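Local atomic coordinates of ornithine carbamoyltransferase (Giardia intestinalis, PDB entry 3GRF), a protein that probably transfers the carbamoyl group between carbamoyl phosphate and ornithine, interconverting ornithine and citrulline as part of arginine degradation in this parasite. Residues Tyr23-Ala28 against Thr144-Phe149; Val191-Pro194 against Lys200-Lys203; His9-Ser14 against Glu112-Met117. All coordinates share one frame; numbering follows the deposited sequence.

The model has the two domains of a transcarbamoylase, and the contacts divide between them. Contacts 1 and 3 belong to the carbamoyl phosphate-binding domain and interleave along the chain, in the order 9-14, 23-28, 112-117, 144-149; their centres are about 24 Å apart, their nearest atoms about 6 Å. Contact 2 belongs to the ornithine-binding domain and follows both in sequence. Its centre is about 26 Å from that of contact 1 and about 22 Å from that of contact 3. None of the three touches another. The active site of this family lies in the cleft between the domains; contact 1 is chiefly a salt bridge, contacts 2 and 3 apolar packing.

Contact 1: Tyr23-Ala28 against Thr144-Phe149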
loop_
_atom_site.group_PDB
_atom_site.type_symbol
_atom_site.label_atom_id
_atom_site.label_comp_id
_atom_site.label_asym_id
_atom_site.label_seq_id
_atom_site.Cartn_x
_atom_site.Cartn_y
_atom_site.Cartn_z
ATOM N N TYR A 23 -11.463 18.534 -22.654
ATOM C CA TYR A 23 -10.672 19.159 -21.597
ATOM C C TYR A 23 -9.785 18.129 -20.875
ATOM O O TYR A 23 -8.620 18.370 -20.624
ATOM C CB TYR A 23 -11.597 19.877 -20.605
ATOM C CG TYR A 23 -10.884 20.351 -19.363
ATOM C CD1 TYR A 23 -10.251 21.586 -19.320
ATOM C CD2 TYR A 23 -10.832 19.556 -18.247
ATOM C CE1 TYR A 23 -9.577 22.004 -18.164
ATOM C CE2 TYR A 23 -10.188 19.962 -17.109
ATOM C CZ TYR A 23 -9.549 21.165 -17.082
ATOM O OH TYR A 23 -8.929 21.518 -15.921
ATOM N N LEU A 24 -10.330 16.958 -20.566
ATOM C CA LEU A 24 -9.561 15.933 -19.830
ATOM C C LEU A 24 -8.377 15.454 -20.642
ATOM O O LEU A 24 -7.283 15.271 -20.093
ATOM C CB LEU A 24 -10.456 14.777 -19.444
ATOM C CG LEU A 24 -10.715 14.607 -17.936
ATOM C CD1 LEU A 24 -10.411 15.862 -17.136
ATOM C CD2 LEU A 24 -12.113 14.187 -17.752
ATOM N N ILE A 25 -8.597 15.316 -21.956
ATOM C CA ILE A 25 -7.570 14.907 -22.948
ATOM C C ILE A 25 -6.444 15.922 -22.952
ATOM O O ILE A 25 -5.316 15.574 -22.719
ATOM C CB ILE A 25 -8.162 14.683 -24.385
ATOM C CG1 ILE A 25 -8.937 13.350 -24.440
ATOM C CG2 ILE A 25 -7.084 14.670 -25.429
ATOM C CD1 ILE A 25 -10.112 13.318 -25.411
ATOM N N ASP A 26 -6.762 17.187 -23.163
ATOM C CA ASP A 26 -5.762 18.244 -23.124
ATOM C C ASP A 26 -5.057 18.410 -21.774
ATOM O O ASP A 26 -3.887 18.805 -21.712
ATOM C CB ASP A 26 -6.411 19.566 -23.519
ATOM C CG ASP A 26 -6.892 19.573 -24.925
ATOM O OD1 ASP A 26 -6.277 18.897 -25.782
ATOM O OD2 ASP A 26 -7.898 20.265 -25.181
ATOM N N ARG A 27 -5.779 18.157 -20.684
ATOM C CA ARG A 27 -5.161 18.253 -19.356
ATOM C C ARG A 27 -4.149 17.080 -19.210
ATOM O O ARG A 27 -3.000 17.258 -18.804
ATOM C CB ARG A 27 -6.256 18.226 -18.300
ATOM C CG ARG A 27 -5.783 18.404 -16.898
ATOM C CD ARG A 27 -6.282 19.715 -16.424
ATOM N NE ARG A 27 -6.008 19.918 -15.014
ATOM C CZ ARG A 27 -5.702 21.093 -14.492
ATOM N NH1 ARG A 27 -5.588 22.161 -15.271
ATOM N NH2 ARG A 27 -5.465 21.182 -13.206
ATOM N N ALA A 28 -4.575 15.885 -19.596
ATOM C CA ALA A 28 -3.695 14.704 -19.586
ATOM C C ALA A 28 -2.439 14.996 -20.385
ATOM O O ALA A 28 -1.347 14.632 -19.992
ATOM C CB ALA A 28 -4.419 13.491 -20.211
ATOM N N THR A 144 -4.177 9.239 -26.472
ATOM C CA THR A 144 -3.144 8.608 -27.291
ATOM C C THR A 144 -3.393 8.896 -28.766
ATOM O O THR A 144 -2.453 9.197 -29.512
ATOM C CB THR A 144 -3.110 7.051 -27.047
ATOM O OG1 THR A 144 -2.838 6.784 -25.661
ATOM C CG2 THR A 144 -2.070 6.364 -27.960
ATOM N N ILE A 145 -4.658 8.797 -29.191
ATOM C CA ILE A 145 -5.011 9.115 -30.570
ATOM C C ILE A 145 -4.652 10.604 -30.851
ATOM O O ILE A 145 -3.960 10.886 -31.825
ATOM C CB ILE A 145 -6.509 8.796 -30.874
ATOM C CG1 ILE A 145 -6.716 7.275 -30.951
ATOM C CG2 ILE A 145 -7.025 9.451 -32.187
ATOM C CD1 ILE A 145 -8.208 6.823 -30.740
ATOM N N LYS A 146 -5.054 11.542 -29.995
ATOM C CA LYS A 146 -4.708 12.959 -30.265
ATOM C C LYS A 146 -3.220 13.231 -30.302
ATOM O O LYS A 146 -2.738 14.030 -31.116
ATOM C CB LYS A 146 -5.346 13.931 -29.248
ATOM C CG LYS A 146 -4.742 15.382 -29.394
ATOM C CD LYS A 146 -5.664 16.405 -28.736
ATOM C CE LYS A 146 -5.235 17.819 -29.072
ATOM N NZ LYS A 146 -6.105 18.695 -28.232
ATOM N N GLU A 147 -2.514 12.643 -29.349
ATOM C CA GLU A 147 -1.067 12.697 -29.228
ATOM C C GLU A 147 -0.360 12.199 -30.462
ATOM O O GLU A 147 0.473 12.874 -31.014
ATOM C CB GLU A 147 -0.633 11.808 -28.071
ATOM C CG GLU A 147 0.784 12.047 -27.642
ATOM C CD GLU A 147 1.181 11.170 -26.483
ATOM O OE1 GLU A 147 0.824 9.976 -26.489
ATOM O OE2 GLU A 147 1.862 11.666 -25.576
ATOM N N LYS A 148 -0.658 10.970 -30.858
ATOM C CA LYS A 148 -0.038 10.382 -32.044
ATOM C C LYS A 148 -0.259 11.195 -33.323
ATOM O O LYS A 148 0.706 11.558 -33.989
ATOM C CB LYS A 148 -0.491 8.921 -32.254
ATOM C CG LYS A 148 -0.006 8.023 -31.167
ATOM C CD LYS A 148 1.533 7.970 -31.139
ATOM C CE LYS A 148 2.048 7.602 -29.733
ATOM N NZ LYS A 148 3.545 7.598 -29.648
ATOM N N PHE A 149 -1.523 11.482 -33.649
ATOM C CA PHE A 149 -1.850 12.188 -34.885
ATOM C C PHE A 149 -1.354 13.629 -34.911
ATOM O O PHE A 149 -0.952 14.115 -35.953
ATOM C CB PHE A 149 -3.341 12.072 -35.165
ATOM C CG PHE A 149 -3.732 10.707 -35.664
ATOM C CD1 PHE A 149 -4.510 9.871 -34.893
ATOM C CD2 PHE A 149 -3.280 10.248 -36.899
ATOM C CE1 PHE A 149 -4.882 8.587 -35.361
ATOM C CE2 PHE A 149 -3.635 8.981 -37.375
ATOM C CZ PHE A 149 -4.448 8.138 -36.604
#
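The flat group here is the carboxylate of Asp-26, and Lys-146 reaches it through one oxygen: NZ lies 2.5 Å from OD1 of Asp-26 in a hydrogen-bonded salt bridge, but 3.9 Å from OD2. The angle at OD1, from CG to NZ, is about 139°. So short a bond makes the exact length doubtful, though not the pairing. Neither face of the carboxylate is stacked on by a group from the 144-149 segment. The lysine gets there by being straight: CG is anti to the backbone N (chi1 169°) and the chain stays extended to its tip, meeting the aspartate side chain at about a right angle. On the way its CD passes 4.0 Å from CG2 of Ile-25, so the aliphatic shaft rests on a buried isoleucine while the charge goes to the next residue along. Ile-25 also packs on Phe-142, which lies on the same helix as Lys-146. The contact thus joins helix 18-33 to helix 135-151 by one apolar touch beside an ion pair. Helices 135-151 and 303-322 are the pair that joins the two domains in the transcarbamoylase fold, and helix 18-33 packs against both.

Contact 2: Val191-Pro194 against Lys200-Lys203; sequences VCCP and KPIK
Lys-200 is the first residue of 200-203 to make contact, meeting the residues just after the strand, and it does so with its carbon atoms. Its CA sits 3.9 Å from SG of Cys-193, and CG touches the same sulfur at 4.0 Å. That CG also passes 3.7 Å from the carbonyl O of Pro-194, so the sulfur and the carbonyl oxygen both lie on one flank of it. Beyond CG the chain runs extended, carrying NZ to a salt bridge with Asp-195, in the short loop between the two segments; the charge is therefore held by the loop itself.

Pro-201 comes next and touches with CD and CG. CD lies 4.0 Å from SG of Cys-193, while CG is 3.8 Å from CG1 of Val-191, the two side chains lying alongside each other and running opposite ways. Val-191 presents that methyl because CG1 is anti to its backbone N (chi1 -180°). The cysteine sulfur thus touches both Lys-200 and Pro-201, and no hydrogen bond crosses between the segments.

Ile-202 then takes the N-cap position, and Lys-203 opens helix 203-216. The whole is the turn from strand 188-192 into that helix, in the Rossmann-like parallel sheet of the ornithine-binding domain. Val-191 is hydrogen-bonded through its backbone to strand 221-225, and Cys-192 to Tyr-166 of strand 164-167. Helix 173-185 lies over this corner, with Met-179 touching both Val-191 and Pro-201.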
loop_
_atom_site.group_PDB
_atom_site.type_symbol
_atom_site.label_atom_id
_atom_site.label_comp_id
_atom_site.label_asym_id
_atom_site.label_seq_id
_atom_site.Cartn_x
_atom_site.Cartn_y
_atom_site.Cartn_z
ATOM N N VAL A 191 -17.887 -0.687 -35.891
ATOM C CA VAL A 191 -17.734 -1.829 -35.008
ATOM C C VAL A 191 -17.744 -3.101 -35.818
ATOM O O VAL A 191 -18.742 -3.415 -36.485
ATOM C CB VAL A 191 -18.801 -1.871 -33.920
ATOM C CG1 VAL A 191 -18.573 -3.083 -33.040
ATOM C CG2 VAL A 191 -18.792 -0.547 -33.094
ATOM N N CYS A 192 -16.579 -3.758 -35.844
ATOM C CA CYS A 192 -16.404 -4.935 -36.727
ATOM C C CYS A 192 -16.533 -6.217 -35.942
ATOM O O CYS A 192 -15.617 -6.651 -35.265
ATOM C CB CYS A 192 -15.072 -4.802 -37.478
ATOM S SG CYS A 192 -14.908 -3.265 -38.448
ATOM N N CYS A 193 -17.683 -6.828 -36.037
ATOM C CA CYS A 193 -17.922 -7.969 -35.166
ATOM C C CYS A 193 -18.588 -9.098 -35.938
ATOM O O CYS A 193 -19.098 -8.882 -37.026
ATOM C CB CYS A 193 -18.786 -7.568 -33.980
ATOM S SG CYS A 193 -20.373 -6.827 -34.444
ATOM N N PRO A 194 -18.575 -10.311 -35.354
ATOM C CA PRO A 194 -19.304 -11.425 -35.937
ATOM C C PRO A 194 -20.807 -11.178 -35.934
ATOM O O PRO A 194 -21.401 -10.814 -34.911
ATOM C CB PRO A 194 -18.950 -12.593 -35.018
ATOM C CG PRO A 194 -17.684 -12.187 -34.293
ATOM C CD PRO A 194 -17.828 -10.712 -34.134
ATOM N N LYS A 200 -22.211 -8.897 -30.726
ATOM C CA LYS A 200 -22.510 -7.565 -31.253
ATOM C C LYS A 200 -22.733 -6.599 -30.099
ATOM O O LYS A 200 -23.131 -7.017 -29.039
ATOM C CB LYS A 200 -23.793 -7.578 -32.089
ATOM C CG LYS A 200 -23.837 -8.532 -33.258
ATOM C CD LYS A 200 -25.231 -8.482 -33.843
ATOM C CE LYS A 200 -25.268 -9.256 -35.101
ATOM N NZ LYS A 200 -26.371 -8.815 -36.001
ATOM N N PRO A 201 -22.554 -5.282 -30.329
ATOM C CA PRO A 201 -22.931 -4.318 -29.293
ATOM C C PRO A 201 -24.391 -4.460 -28.906
ATOM O O PRO A 201 -25.215 -4.877 -29.705
ATOM C CB PRO A 201 -22.736 -2.971 -29.971
ATOM C CG PRO A 201 -21.867 -3.209 -31.106
ATOM C CD PRO A 201 -22.049 -4.629 -31.541
ATOM N N ILE A 202 -24.720 -4.096 -27.688
ATOM C CA ILE A 202 -26.098 -4.211 -27.222
ATOM C C ILE A 202 -26.910 -3.004 -27.740
ATOM O O ILE A 202 -26.356 -1.907 -27.838
ATOM C CB ILE A 202 -26.061 -4.411 -25.677
ATOM C CG1 ILE A 202 -26.770 -5.694 -25.298
ATOM C CG2 ILE A 202 -26.464 -3.211 -24.894
ATOM C CD1 ILE A 202 -25.977 -6.884 -25.707
ATOM N N LYS A 203 -28.186 -3.195 -28.106
ATOM C CA LYS A 203 -28.989 -2.066 -28.655
ATOM C C LYS A 203 -29.047 -0.811 -27.758
ATOM O O LYS A 203 -29.086 0.338 -28.260
ATOM C CB LYS A 203 -30.396 -2.503 -29.114
ATOM C CG LYS A 203 -31.191 -1.361 -29.764
ATOM C CD LYS A 203 -31.927 -1.761 -31.069
ATOM C CE LYS A 203 -32.614 -0.538 -31.704
ATOM N NZ LYS A 203 -33.333 0.311 -30.692
#

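Contact 3: His9-Ser14 against Glu112-Met117; sequences HLLTIS and EMMREM
Leu-11 meets Arg-115 through two first torsions: chi1 of the leucine (-60°) sets its CG beside the backbone N, from where CD1 reaches the helix, and chi1 of the arginine (-94°) places its CG next to that methyl. The bend at chi2 of Arg-115 only redirects the rest of the chain. This is packing inside the carbamoyl phosphate-binding domain, an alpha/beta fold with a four-stranded parallel sheet: the loop that precedes helix 18-33 rests on helix 111-120. The leucine inserts a single methyl against one turn of the helix. The CB of Arg-115 points away from the loop, yet the foot of its side chain still receives that methyl, the two side chains crossing at a slant. Met-114, one residue earlier and buried, has its CB pointing toward the loop and offers its CG to Leu-11 CD1 at 4.3 Å. Farther out, the guanidinium group makes a long salt bridge to Glu-112, one turn back on the helix. Backbone hydrogen bonds join Leu-10 to Cys-125 and Asn-127 of strand 125-127, and ND2 of Asn-127 is hydrogen-bonded to the carbonyl O of Leu-11. CD1 of Leu-11 sits 3.7 Å from CG of Arg-115 and 4.0 Å from the CA of that same arginine.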
loop_
_atom_site.group_PDB
_atom_site.type_symbol
_atom_site.label_atom_id
_atom_site.label_comp_id
_atom_site.label_asym_id
_atom_site.label_seq_id
_atom_site.Cartn_x
_atom_site.Cartn_y
_atom_site.Cartn_z
ATOM N N HIS A 9 -20.101 11.306 -10.563
ATOM C CA HIS A 9 -19.406 10.042 -10.689
ATOM C C HIS A 9 -18.867 9.907 -12.118
ATOM O O HIS A 9 -19.012 10.831 -12.925
ATOM C CB HIS A 9 -20.368 8.892 -10.395
ATOM C CG HIS A 9 -20.759 8.870 -8.894
ATOM N ND1 HIS A 9 -19.826 8.588 -7.912
ATOM C CD2 HIS A 9 -21.928 9.097 -8.246
ATOM C CE1 HIS A 9 -20.406 8.634 -6.730
ATOM N NE2 HIS A 9 -21.683 8.943 -6.905
ATOM N N LEU A 10 -18.276 8.770 -12.436
ATOM C CA LEU A 10 -17.762 8.474 -13.765
ATOM C C LEU A 10 -17.878 6.978 -13.877
ATOM O O LEU A 10 -16.926 6.238 -13.633
ATOM C CB LEU A 10 -16.273 8.916 -13.930
ATOM C CG LEU A 10 -15.589 8.830 -15.304
ATOM C CD1 LEU A 10 -16.121 9.901 -16.247
ATOM C CD2 LEU A 10 -14.075 8.967 -15.174
ATOM N N LEU A 11 -19.066 6.515 -14.245
ATOM C CA LEU A 11 -19.343 5.105 -14.372
ATOM C C LEU A 11 -19.157 4.646 -15.827
ATOM O O LEU A 11 -18.910 3.468 -16.086
ATOM C CB LEU A 11 -20.759 4.798 -13.870
ATOM C CG LEU A 11 -21.215 5.085 -12.413
ATOM C CD1 LEU A 11 -22.017 3.905 -11.904
ATOM C CD2 LEU A 11 -20.103 5.387 -11.404
ATOM N N THR A 12 -19.273 5.604 -16.755
ATOM C CA THR A 12 -19.000 5.396 -18.167
ATOM C C THR A 12 -18.465 6.717 -18.666
ATOM O O THR A 12 -18.502 7.711 -17.932
ATOM C CB THR A 12 -20.268 4.893 -18.981
ATOM O OG1 THR A 12 -21.249 5.917 -19.128
ATOM C CG2 THR A 12 -20.934 3.739 -18.292
ATOM N N ILE A 13 -17.958 6.743 -19.892
ATOM C CA ILE A 13 -17.303 7.970 -20.347
ATOM C C ILE A 13 -18.311 9.050 -20.719
ATOM O O ILE A 13 -17.975 10.244 -20.690
ATOM C CB ILE A 13 -16.240 7.711 -21.451
ATOM C CG1 ILE A 13 -15.230 8.854 -21.465
ATOM C CG2 ILE A 13 -16.897 7.506 -22.841
ATOM C CD1 ILE A 13 -14.358 8.928 -20.235
ATOM N N SER A 14 -19.521 8.673 -21.020
ATOM C CA SER A 14 -20.676 9.502 -21.334
ATOM C C SER A 14 -21.270 10.151 -20.056
ATOM O O SER A 14 -22.364 10.721 -20.107
ATOM C CB SER A 14 -21.719 8.680 -22.081
ATOM O OG SER A 14 -22.310 7.716 -21.223
ATOM N N GLU A 112 -23.583 -3.319 -11.273
ATOM C CA GLU A 112 -24.572 -3.318 -10.158
ATOM C C GLU A 112 -23.975 -2.870 -8.824
ATOM O O GLU A 112 -24.423 -1.874 -8.218
ATOM C CB GLU A 112 -25.185 -4.728 -9.974
ATOM C CG GLU A 112 -25.693 -5.424 -11.268
ATOM C CD GLU A 112 -26.411 -4.473 -12.237
ATOM O OE1 GLU A 112 -26.409 -4.755 -13.457
ATOM O OE2 GLU A 112 -26.968 -3.444 -11.778
ATOM N N MET A 113 -22.948 -3.604 -8.404
ATOM C CA MET A 113 -22.096 -3.272 -7.258
ATOM C C MET A 113 -21.458 -1.890 -7.367
ATOM O O MET A 113 -21.346 -1.168 -6.377
ATOM C CB MET A 113 -21.009 -4.323 -7.142
ATOM C CG MET A 113 -21.447 -5.684 -7.680
ATOM S SD MET A 113 -20.119 -6.880 -7.888
ATOM C CE MET A 113 -19.589 -7.144 -6.193
ATOM N N MET A 114 -21.056 -1.532 -8.579
ATOM C CA MET A 114 -20.469 -0.228 -8.859
ATOM C C MET A 114 -21.471 0.899 -8.691
ATOM O O MET A 114 -21.146 1.956 -8.110
ATOM C CB MET A 114 -19.871 -0.221 -10.276
ATOM C CG MET A 114 -19.098 1.040 -10.613
ATOM S SD MET A 114 -17.579 1.110 -9.666
ATOM C CE MET A 114 -17.661 2.747 -8.956
ATOM N N ARG A 115 -22.670 0.685 -9.229
ATOM C CA ARG A 115 -23.801 1.612 -9.116
ATOM C C ARG A 115 -24.339 1.745 -7.710
ATOM O O ARG A 115 -24.723 2.839 -7.304
ATOM C CB ARG A 115 -24.967 1.150 -9.981
ATOM C CG ARG A 115 -24.992 1.769 -11.361
ATOM C CD ARG A 115 -25.573 0.758 -12.332
ATOM N NE ARG A 115 -25.438 1.153 -13.735
ATOM C CZ ARG A 115 -25.980 0.488 -14.753
ATOM N NH1 ARG A 115 -26.698 -0.608 -14.530
ATOM N NH2 ARG A 115 -25.804 0.919 -16.002
ATOM N N GLU A 116 -24.415 0.614 -7.005
ATOM C CA GLU A 116 -24.806 0.546 -5.603
ATOM C C GLU A 116 -23.858 1.400 -4.750
ATOM O O GLU A 116 -24.294 2.311 -4.022
ATOM C CB GLU A 116 -24.872 -0.956 -5.218
ATOM C CG GLU A 116 -24.954 -1.415 -3.737
ATOM C CD GLU A 116 -26.076 -0.803 -2.922
ATOM O OE1 GLU A 116 -26.623 -1.514 -2.057
ATOM O OE2 GLU A 116 -26.383 0.393 -3.101
ATOM N N MET A 117 -22.553 1.163 -4.900
ATOM C CA MET A 117 -21.541 1.916 -4.155
ATOM C C MET A 117 -21.639 3.400 -4.438
ATOM O O MET A 117 -21.758 4.211 -3.519
ATOM C CB MET A 117 -20.140 1.439 -4.511
ATOM C CG MET A 117 -19.064 2.119 -3.681
ATOM S SD MET A 117 -17.406 1.821 -4.358
ATOM C CE MET A 117 -17.172 0.158 -3.737
#